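Local coordinates for protein lysin (Enterococcus phage IMEEF1, PDB 6IST) that probably cleaves the peptidoglycan of enterococcal host cells through a calcium-binding CHAP-type peptidase domain, as phage endolysins do, at residues Tyr171-Lys176 / Glu181-Ile186; Ile191-Pro194 / Tyr198-Glu201; Ser9-Leu14 / Val105-Asn110. All blocks are in the same frame, centred on the assembly; numbering follows the deposited sequence.

Contact 1 (Tyr171-Lys176 / Glu181-Ile186); sequences YYKRTK and EQWFVI
Tyr171 and Trp183 face each other as an antiparallel hydrogen-bonded pair in the beta hairpin of strands 169-174 and 180-186. Tyr171 N gives its proton to Trp183 O at 3.0 Å, and Trp183 N returns one to Tyr171 O. Lys173 and Glu181 form a second such pair, with bonds both ways. Between them sits the non-hydrogen-bonded pair Tyr172-Gln182.

Tyr171 carries much of the packing. From CB, its CG lies between the backbone N and the carbonyl carbon (chi1 68°), a torsion that turns the ring back toward strand 180-186. CD1 comes near Trp183 CB. CD2 and CE2 meet Val185 CG2 at the ring edge, with CE2 3.6 Å from it. Trp183 CB stands over one face of the Tyr171 ring in a CH-pi contact, nearest CZ at 3.4 Å. At the tip, Tyr171 OH lies close to Trp183 CB and CG, 3.6 Å from CB. The two ring planes are nearly parallel, 4° apart, but so slid that they barely overlap.

Further along this face, Trp183 NE1 donates to Glu181 OE1 at 2.8 Å. It meets the oxygen on its anti side, tilted out of the carboxylate plane. Lys173 runs alongside both groups. Its NZ makes a salt bridge to Glu229, and a water links NZ to Glu181 OE1. Thr175 CG2 packs on Glu181 OE2 at 3.4 Å.

On the other face, Tyr172 and Gln182 lie side by side, ring and amide planes 57° apart. Gln182 OE1 comes to 3.3 Å from Tyr172 CE1. One water joins Tyr172 OH to Gln182 OE1.

Glu181 OE1 thus takes protons from both the indole and a water, which helps to hold the carboxylate beside Trp183. Lys173 NZ, 4.8 Å from Glu181 OE1, probably helps to stabilise the negative charge.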
loop_
_atom_site.group_PDB
_atom_site.type_symbol
_atom_site.label_atom_id
_atom_site.label_comp_id
_atom_site.label_asym_id
_atom_site.label_seq_id
_atom_site.Cartn_x
_atom_site.Cartn_y
_atom_site.Cartn_z
ATOM N N TYR C 171 5.376 3.592 3.531
ATOM C CA TYR C 171 6.110 4.274 2.495
ATOM C C TYR C 171 7.230 4.988 3.164
ATOM O O TYR C 171 7.192 5.229 4.398
ATOM C CB TYR C 171 5.265 5.197 1.601
ATOM C CG TYR C 171 4.715 6.406 2.284
ATOM C CD1 TYR C 171 5.491 7.563 2.419
ATOM C CD2 TYR C 171 3.443 6.382 2.840
ATOM C CE1 TYR C 171 5.005 8.656 3.093
ATOM C CE2 TYR C 171 2.932 7.501 3.485
ATOM C CZ TYR C 171 3.713 8.627 3.610
ATOM O OH TYR C 171 3.173 9.725 4.329
ATOM N N TYR C 172 8.257 5.290 2.379
ATOM C CA TYR C 172 9.383 6.026 2.921
ATOM C C TYR C 172 9.388 7.356 2.312
ATOM O O TYR C 172 9.045 7.545 1.174
ATOM C CB TYR C 172 10.737 5.409 2.686
ATOM C CG TYR C 172 10.926 3.997 3.094
ATOM C CD1 TYR C 172 10.188 3.400 4.096
ATOM C CD2 TYR C 172 11.921 3.258 2.522
ATOM C CE1 TYR C 172 10.411 2.059 4.470
ATOM C CE2 TYR C 172 12.162 1.933 2.900
ATOM C CZ TYR C 172 11.431 1.348 3.880
ATOM O OH TYR C 172 11.686 0.014 4.226
ATOM N N LYS C 173 9.904 8.310 3.081
ATOM C CA LYS C 173 9.989 9.709 2.569
ATOM C C LYS C 173 11.429 10.218 2.770
ATOM O O LYS C 173 12.031 10.046 3.814
ATOM C CB LYS C 173 8.989 10.616 3.309
ATOM C CG LYS C 173 9.099 12.119 3.052
ATOM C CD LYS C 173 8.199 12.898 4.017
ATOM C CE LYS C 173 8.185 14.387 3.614
ATOM N NZ LYS C 173 7.161 15.190 4.339
ATOM N N ARG C 174 11.992 10.740 1.705
ATOM C CA ARG C 174 13.326 11.327 1.721
ATOM C C ARG C 174 13.103 12.804 1.973
ATOM O O ARG C 174 12.480 13.485 1.173
ATOM C CB ARG C 174 13.991 11.114 0.352
ATOM C CG ARG C 174 15.432 11.546 0.286
ATOM C CD ARG C 174 16.305 10.651 1.102
ATOM N NE ARG C 174 17.701 10.996 0.976
ATOM C CZ ARG C 174 18.668 10.505 1.747
ATOM N NH1 ARG C 174 18.392 9.653 2.749
ATOM N NH2 ARG C 174 19.934 10.885 1.528
ATOM N N THR C 175 13.565 13.278 3.103
ATOM C CA THR C 175 13.244 14.631 3.544
ATOM C C THR C 175 14.205 15.630 2.897
ATOM O O THR C 175 15.266 15.238 2.475
ATOM C CB THR C 175 13.350 14.757 5.062
ATOM O OG1 THR C 175 14.672 14.407 5.466
ATOM C CG2 THR C 175 12.354 13.817 5.745
ATOM N N LYS C 176 13.809 16.892 2.847
ATOM C CA LYS C 176 14.669 18.019 2.383
ATOM C C LYS C 176 16.044 17.964 3.004
ATOM O O LYS C 176 17.023 18.178 2.343
ATOM C CB LYS C 176 14.090 19.376 2.817
ATOM C CG LYS C 176 13.363 20.192 1.763
ATOM C CD LYS C 176 13.530 21.715 1.935
ATOM C CE LYS C 176 13.551 22.258 3.378
ATOM N NZ LYS C 176 12.402 21.886 4.263
ATOM N N GLU C 181 12.560 8.892 6.366
ATOM C CA GLU C 181 11.502 8.565 7.345
ATOM C C GLU C 181 10.613 7.463 6.883
ATOM O O GLU C 181 10.314 7.388 5.704
ATOM C CB GLU C 181 10.623 9.765 7.484
ATOM C CG GLU C 181 11.324 10.973 8.110
ATOM C CD GLU C 181 10.417 12.215 8.143
ATOM O OE1 GLU C 181 9.323 12.266 7.497
ATOM O OE2 GLU C 181 10.845 13.202 8.778
ATOM N N GLN C 182 10.162 6.609 7.793
ATOM C CA GLN C 182 9.207 5.612 7.422
ATOM C C GLN C 182 7.826 6.087 7.943
ATOM O O GLN C 182 7.745 6.547 9.131
ATOM C CB GLN C 182 9.570 4.269 8.050
ATOM C CG GLN C 182 10.953 3.716 7.712
ATOM C CD GLN C 182 11.083 2.230 7.901
ATOM O OE1 GLN C 182 10.095 1.457 7.744
ATOM N NE2 GLN C 182 12.302 1.790 8.241
ATOM N N TRP C 183 6.785 5.904 7.118
ATOM C CA TRP C 183 5.444 6.336 7.395
ATOM C C TRP C 183 4.474 5.192 7.193
ATOM O O TRP C 183 4.698 4.386 6.328
ATOM C CB TRP C 183 5.072 7.496 6.476
ATOM C CG TRP C 183 5.738 8.769 6.807
ATOM C CD1 TRP C 183 7.001 9.137 6.518
ATOM C CD2 TRP C 183 5.146 9.858 7.519
ATOM N NE1 TRP C 183 7.259 10.385 7.016
ATOM C CE2 TRP C 183 6.117 10.869 7.609
ATOM C CE3 TRP C 183 3.879 10.060 8.076
ATOM C CZ2 TRP C 183 5.867 12.084 8.224
ATOM C CZ3 TRP C 183 3.607 11.283 8.664
ATOM C CH2 TRP C 183 4.591 12.291 8.720
ATOM N N PHE C 184 3.425 5.135 8.000
ATOM C CA PHE C 184 2.409 4.057 7.963
ATOM C C PHE C 184 1.074 4.635 7.659
ATOM O O PHE C 184 0.629 5.528 8.333
ATOM C CB PHE C 184 2.452 3.359 9.278
ATOM C CG PHE C 184 1.519 2.185 9.446
ATOM C CD1 PHE C 184 1.375 1.232 8.488
ATOM C CD2 PHE C 184 0.850 2.036 10.649
ATOM C CE1 PHE C 184 0.531 0.164 8.692
ATOM C CE2 PHE C 184 0.019 0.956 10.887
ATOM C CZ PHE C 184 -0.143 0.022 9.881
ATOM N N VAL C 185 0.412 4.083 6.651
ATOM C CA VAL C 185 -0.927 4.467 6.296
ATOM C C VAL C 185 -1.871 3.436 6.846
ATOM O O VAL C 185 -1.676 2.238 6.619
ATOM C CB VAL C 185 -1.045 4.561 4.753
ATOM C CG1 VAL C 185 -2.475 4.817 4.306
ATOM C CG2 VAL C 185 -0.087 5.634 4.279
ATOM N N ILE C 186 -2.846 3.908 7.623
ATOM C CA ILE C 186 -3.840 3.056 8.239
ATOM C C ILE C 186 -5.068 3.897 8.569
ATOM O O ILE C 186 -4.931 5.013 9.041
ATOM C CB ILE C 186 -3.294 2.403 9.540
ATOM C CG1 ILE C 186 -4.362 1.548 10.222
ATOM C CG2 ILE C 186 -2.729 3.434 10.494
ATOM C CD1 ILE C 186 -3.873 0.581 11.261
HETATM O O HOH W 1 10.204 -0.802 6.352
HETATM O O HOH W 2 8.416 14.697 7.036
#

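Contact 2 (Ile191-Pro194 / Tyr198-Glu201)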
loop_
_atom_site.group_PDB
_atom_site.type_symbol
_atom_site.label_atom_id
_atom_site.label_comp_id
_atom_site.label_asym_id
_atom_site.label_seq_id
_atom_site.Cartn_x
_atom_site.Cartn_y
_atom_site.Cartn_z
ATOM N N ILE C 191 0.910 7.816 9.790
ATOM C CA ILE C 191 1.642 7.858 11.065
ATOM C C ILE C 191 3.122 7.811 10.795
ATOM O O ILE C 191 3.560 6.921 10.136
ATOM C CB ILE C 191 1.275 6.660 11.948
ATOM C CG1 ILE C 191 -0.254 6.634 12.110
ATOM C CG2 ILE C 191 2.048 6.738 13.276
ATOM C CD1 ILE C 191 -0.793 5.599 13.082
ATOM N N TYR C 192 3.880 8.796 11.260
ATOM C CA TYR C 192 5.331 8.746 11.269
ATOM C C TYR C 192 5.803 7.690 12.265
ATOM O O TYR C 192 5.345 7.641 13.416
ATOM C CB TYR C 192 5.974 10.117 11.571
ATOM C CG TYR C 192 7.434 10.032 11.854
ATOM C CD1 TYR C 192 8.318 9.724 10.841
ATOM C CD2 TYR C 192 7.951 10.297 13.130
ATOM C CE1 TYR C 192 9.685 9.609 11.087
ATOM C CE2 TYR C 192 9.306 10.197 13.388
ATOM C CZ TYR C 192 10.170 9.876 12.354
ATOM O OH TYR C 192 11.497 9.776 12.529
ATOM N N LEU C 193 6.631 6.761 11.792
ATOM C CA LEU C 193 7.133 5.699 12.629
ATOM C C LEU C 193 8.504 6.088 13.267
ATOM O O LEU C 193 9.514 6.091 12.618
ATOM C CB LEU C 193 7.298 4.442 11.780
ATOM C CG LEU C 193 6.014 3.910 11.155
ATOM C CD1 LEU C 193 6.418 2.843 10.131
ATOM C CD2 LEU C 193 4.940 3.449 12.127
ATOM N N PRO C 194 8.541 6.391 14.573
ATOM C CA PRO C 194 9.789 6.949 15.151
ATOM C C PRO C 194 10.941 5.982 15.377
ATOM O O PRO C 194 12.097 6.412 15.366
ATOM C CB PRO C 194 9.340 7.564 16.490
ATOM C CG PRO C 194 7.859 7.554 16.462
ATOM C CD PRO C 194 7.395 6.511 15.482
ATOM N N TYR C 198 8.335 0.542 16.248
ATOM C CA TYR C 198 7.148 0.991 15.562
ATOM C C TYR C 198 7.035 0.392 14.155
ATOM O O TYR C 198 5.973 -0.130 13.799
ATOM C CB TYR C 198 7.035 2.477 15.545
ATOM C CG TYR C 198 6.579 3.043 16.874
ATOM C CD1 TYR C 198 5.254 3.049 17.206
ATOM C CD2 TYR C 198 7.487 3.642 17.742
ATOM C CE1 TYR C 198 4.835 3.587 18.437
ATOM C CE2 TYR C 198 7.080 4.190 18.955
ATOM C CZ TYR C 198 5.753 4.160 19.285
ATOM O OH TYR C 198 5.348 4.692 20.470
ATOM N N VAL C 199 8.165 0.321 13.460
ATOM C CA VAL C 199 8.224 -0.287 12.126
ATOM C C VAL C 199 7.765 -1.729 12.186
ATOM O O VAL C 199 6.923 -2.161 11.404
ATOM C CB VAL C 199 9.608 -0.117 11.492
ATOM C CG1 VAL C 199 9.702 -0.925 10.216
ATOM C CG2 VAL C 199 9.831 1.385 11.176
ATOM N N ASN C 200 8.399 -2.484 13.066
ATOM C CA ASN C 200 8.054 -3.880 13.231
ATOM C C ASN C 200 6.580 -4.133 13.591
ATOM O O ASN C 200 5.908 -5.050 13.037
ATOM C CB ASN C 200 8.998 -4.514 14.284
ATOM C CG ASN C 200 10.456 -4.620 13.779
ATOM O OD1 ASN C 200 10.758 -4.479 12.586
ATOM N ND2 ASN C 200 11.350 -4.871 14.698
ATOM N N GLU C 201 6.067 -3.340 14.495
ATOM C CA GLU C 201 4.650 -3.467 14.801
ATOM C C GLU C 201 3.704 -3.107 13.597
ATOM O O GLU C 201 2.648 -3.747 13.381
ATOM C CB GLU C 201 4.304 -2.668 16.068
ATOM C CG GLU C 201 5.048 -3.158 17.307
ATOM C CD GLU C 201 4.476 -4.444 17.921
ATOM O OE1 GLU C 201 3.403 -4.933 17.468
ATOM O OE2 GLU C 201 5.136 -4.969 18.838
#
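Leu193 and Pro194 meet Tyr198 and Val199 at a tight strand-to-helix connection. Strand 189-192 is an outermost strand of the mixed sheet within this chain. The chain turns at once into helix 196-208, whose first turn packs against Leu193 and Pro194.

Apolar contacts between aliphatic groups form one part. Leu193 has CG beside its backbone N and anti to the carbonyl carbon (chi1 -61°), which directs the branch to the helix. Its two methyls then part toward different residues. CD1 reaches Val199 CG2 at 3.9 Å, and Leu193 CB lies nearly as close to the same methyl. The two side chains cross at about a right angle. CD2 lies near Tyr198 CB, 4.1 Å away. Beyond the segments, Leu193 also packs on Phe184 and Val199 on Gln182, so strand 180-186 backs this small apolar cluster.

Ring contacts form the other part. Tyr198 belongs to the first turn of the helix, where its N makes a weak hydrogen bond to Thr195 OG1. Its ring packs on Val237 and is stacked with an aromatic side chain of a neighbouring subunit, so the ring lies at a subunit interface. The Tyr198 ring also receives Pro194 in a CH-pi contact. Pro194 CD stands over the ring face, 29° off the normal, and comes nearest at Tyr198 CD2, 3.7 Å away.

Contact 3 (Ser9-Leu14 / Val105-Asn110); sequences SYVNGL and VSVDQN
Val11 and Val107 both hold CG1 anti to the backbone N, with chi1 of 176° and 165°. In Val11 this rotation carries CG1 to the strand. In Val107 it spreads both methyls around the incoming group. Val11 CG1 comes to 3.5 Å from Val107 CB, and touches Val107 CG1 and CG2 as well. One methyl therefore meets the whole branch point of its partner. The two side chains slide past each other in opposite directions. At the border, Asn12 OD1 lies 4.2 Å from Val107 CG2, a loose contact.

The pair packs helix 4-13 against strand 103-108 of the antiparallel sheet, in the papain-like fold expected of a CHAP domain. Helix 29-41 completes the core: Val36 touches Val11, and Leu32 touches Val107.

The strand alternates its side chains. Val107 faces the helix, while its neighbours Ser106 and Asp108 point away. Ser106 OG donates to Asp108 OD1 in a short bond of 2.5 Å, on the syn side and 23° out of the carboxylate plane. Asp108 OD2 is hydrogen-bonded to His90 NE2 and His127 NE2. Together with Cys29, His90 and Asp108 are consistent with a Cys-His-Asp triad; CHAP peptidases share the Cys-His pair.

The contact itself is purely van der Waals. Its chemistry implies that one strand presents an apolar side to the helices and carries Ser106 and Asp108 on the other side, toward the probable active site.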
loop_
_atom_site.group_PDB
_atom_site.type_symbol
_atom_site.label_atom_id
_atom_site.label_comp_id
_atom_site.label_asym_id
_atom_site.label_seq_id
_atom_site.Cartn_x
_atom_site.Cartn_y
_atom_site.Cartn_z
ATOM N N SER C 9 15.429 -17.525 -12.930
ATOM C CA SER C 9 14.931 -17.685 -14.306
ATOM C C SER C 9 14.770 -16.333 -15.010
ATOM O O SER C 9 15.242 -16.119 -16.098
ATOM C CB SER C 9 13.634 -18.447 -14.288
ATOM O OG SER C 9 13.203 -18.577 -15.611
ATOM N N TYR C 10 14.128 -15.407 -14.337
ATOM C CA TYR C 10 13.895 -14.084 -14.887
ATOM C C TYR C 10 15.211 -13.347 -15.172
ATOM O O TYR C 10 15.439 -12.848 -16.284
ATOM C CB TYR C 10 13.004 -13.261 -13.935
ATOM C CG TYR C 10 12.769 -11.878 -14.455
ATOM C CD1 TYR C 10 11.892 -11.637 -15.493
ATOM C CD2 TYR C 10 13.465 -10.826 -13.930
ATOM C CE1 TYR C 10 11.705 -10.343 -16.009
ATOM C CE2 TYR C 10 13.285 -9.527 -14.413
ATOM C CZ TYR C 10 12.428 -9.291 -15.457
ATOM O OH TYR C 10 12.306 -7.975 -15.913
ATOM N N VAL C 11 16.085 -13.313 -14.180
ATOM C CA VAL C 11 17.404 -12.662 -14.338
ATOM C C VAL C 11 18.245 -13.281 -15.454
ATOM O O VAL C 11 18.716 -12.557 -16.336
ATOM C CB VAL C 11 18.158 -12.613 -13.015
ATOM C CG1 VAL C 11 19.541 -12.037 -13.189
ATOM C CG2 VAL C 11 17.376 -11.699 -12.086
ATOM N N ASN C 12 18.383 -14.599 -15.458
ATOM C CA ASN C 12 19.115 -15.233 -16.538
ATOM C C ASN C 12 18.485 -14.967 -17.943
ATOM O O ASN C 12 19.215 -14.832 -18.932
ATOM C CB ASN C 12 19.289 -16.700 -16.254
ATOM C CG ASN C 12 20.385 -16.967 -15.230
ATOM O OD1 ASN C 12 21.504 -16.451 -15.359
ATOM N ND2 ASN C 12 20.085 -17.805 -14.228
ATOM N N GLY C 13 17.159 -14.881 -17.994
ATOM C CA GLY C 13 16.376 -14.491 -19.180
ATOM C C GLY C 13 16.664 -13.088 -19.669
ATOM O O GLY C 13 16.474 -12.779 -20.815
ATOM N N LEU C 14 17.112 -12.201 -18.799
ATOM C CA LEU C 14 17.433 -10.869 -19.257
ATOM C C LEU C 14 18.758 -10.756 -19.937
ATOM O O LEU C 14 19.066 -9.708 -20.481
ATOM C CB LEU C 14 17.502 -9.918 -18.096
ATOM C CG LEU C 14 16.155 -9.664 -17.461
ATOM C CD1 LEU C 14 16.390 -8.801 -16.216
ATOM C CD2 LEU C 14 15.205 -8.994 -18.462
ATOM N N VAL C 105 29.531 -15.157 -9.609
ATOM C CA VAL C 105 28.836 -14.786 -10.798
ATOM C C VAL C 105 27.586 -13.957 -10.511
ATOM O O VAL C 105 26.770 -14.347 -9.740
ATOM C CB VAL C 105 28.469 -16.038 -11.602
ATOM C CG1 VAL C 105 27.659 -15.702 -12.808
ATOM C CG2 VAL C 105 29.738 -16.783 -12.020
ATOM N N SER C 106 27.457 -12.811 -11.156
ATOM C CA SER C 106 26.272 -12.006 -11.107
ATOM C C SER C 106 25.854 -11.523 -12.539
ATOM O O SER C 106 26.684 -11.472 -13.464
ATOM C CB SER C 106 26.414 -10.854 -10.062
ATOM O OG SER C 106 27.374 -9.895 -10.498
ATOM N N VAL C 107 24.568 -11.193 -12.734
ATOM C CA VAL C 107 24.078 -10.587 -13.959
ATOM C C VAL C 107 23.924 -9.123 -13.646
ATOM O O VAL C 107 23.310 -8.776 -12.610
ATOM C CB VAL C 107 22.751 -11.175 -14.351
ATOM C CG1 VAL C 107 22.064 -10.345 -15.377
ATOM C CG2 VAL C 107 22.995 -12.563 -14.838
ATOM N N ASP C 108 24.619 -8.320 -14.404
ATOM C CA ASP C 108 24.739 -6.888 -14.132
ATOM C C ASP C 108 24.509 -6.159 -15.446
ATOM O O ASP C 108 24.882 -6.653 -16.520
ATOM C CB ASP C 108 26.137 -6.416 -13.719
ATOM C CG ASP C 108 26.854 -7.210 -12.605
ATOM O OD1 ASP C 108 26.306 -8.061 -11.884
ATOM O OD2 ASP C 108 28.015 -6.770 -12.338
ATOM N N GLN C 109 23.918 -4.952 -15.375
ATOM C CA GLN C 109 23.946 -4.001 -16.498
ATOM C C GLN C 109 25.006 -3.023 -16.333
ATOM O O GLN C 109 25.373 -2.687 -15.200
ATOM C CB GLN C 109 22.609 -3.265 -16.638
ATOM C CG GLN C 109 21.513 -4.195 -17.035
ATOM C CD GLN C 109 20.156 -3.579 -17.250
ATOM O OE1 GLN C 109 19.339 -4.196 -17.925
ATOM N NE2 GLN C 109 19.863 -2.431 -16.637
ATOM N N ASN C 110 25.520 -2.558 -17.469
ATOM C CA ASN C 110 26.499 -1.484 -17.489
ATOM C C ASN C 110 27.825 -1.811 -16.888
ATOM O O ASN C 110 28.542 -0.927 -16.341
ATOM C CB ASN C 110 25.931 -0.193 -16.894
ATOM C CG ASN C 110 26.499 1.042 -17.587
ATOM O OD1 ASN C 110 26.866 0.995 -18.738
ATOM N ND2 ASN C 110 26.603 2.114 -16.867
#

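Overall arrangement
From the N terminus, helix 4-13 comes first. Contact 3 joins it to strand 103-108, closing a loop of 90 residues that includes the calcium site and helix 29-41. The chain then completes the peptidase part and, after an unmodelled segment, reaches the C-terminal mixed sheet. There contact 1 closes a short hairpin, and contact 2 closes the still shorter link from strand 189-192 to helix 196-208. The three follow in series; none nests or crosses. Contacts 1 and 2 touch, because strands 180-186 and 189-192 are neighbours in one sheet. Contact 3 lies on the opposite side of the chain's centre, its centre about 31 Å from that of contact 1.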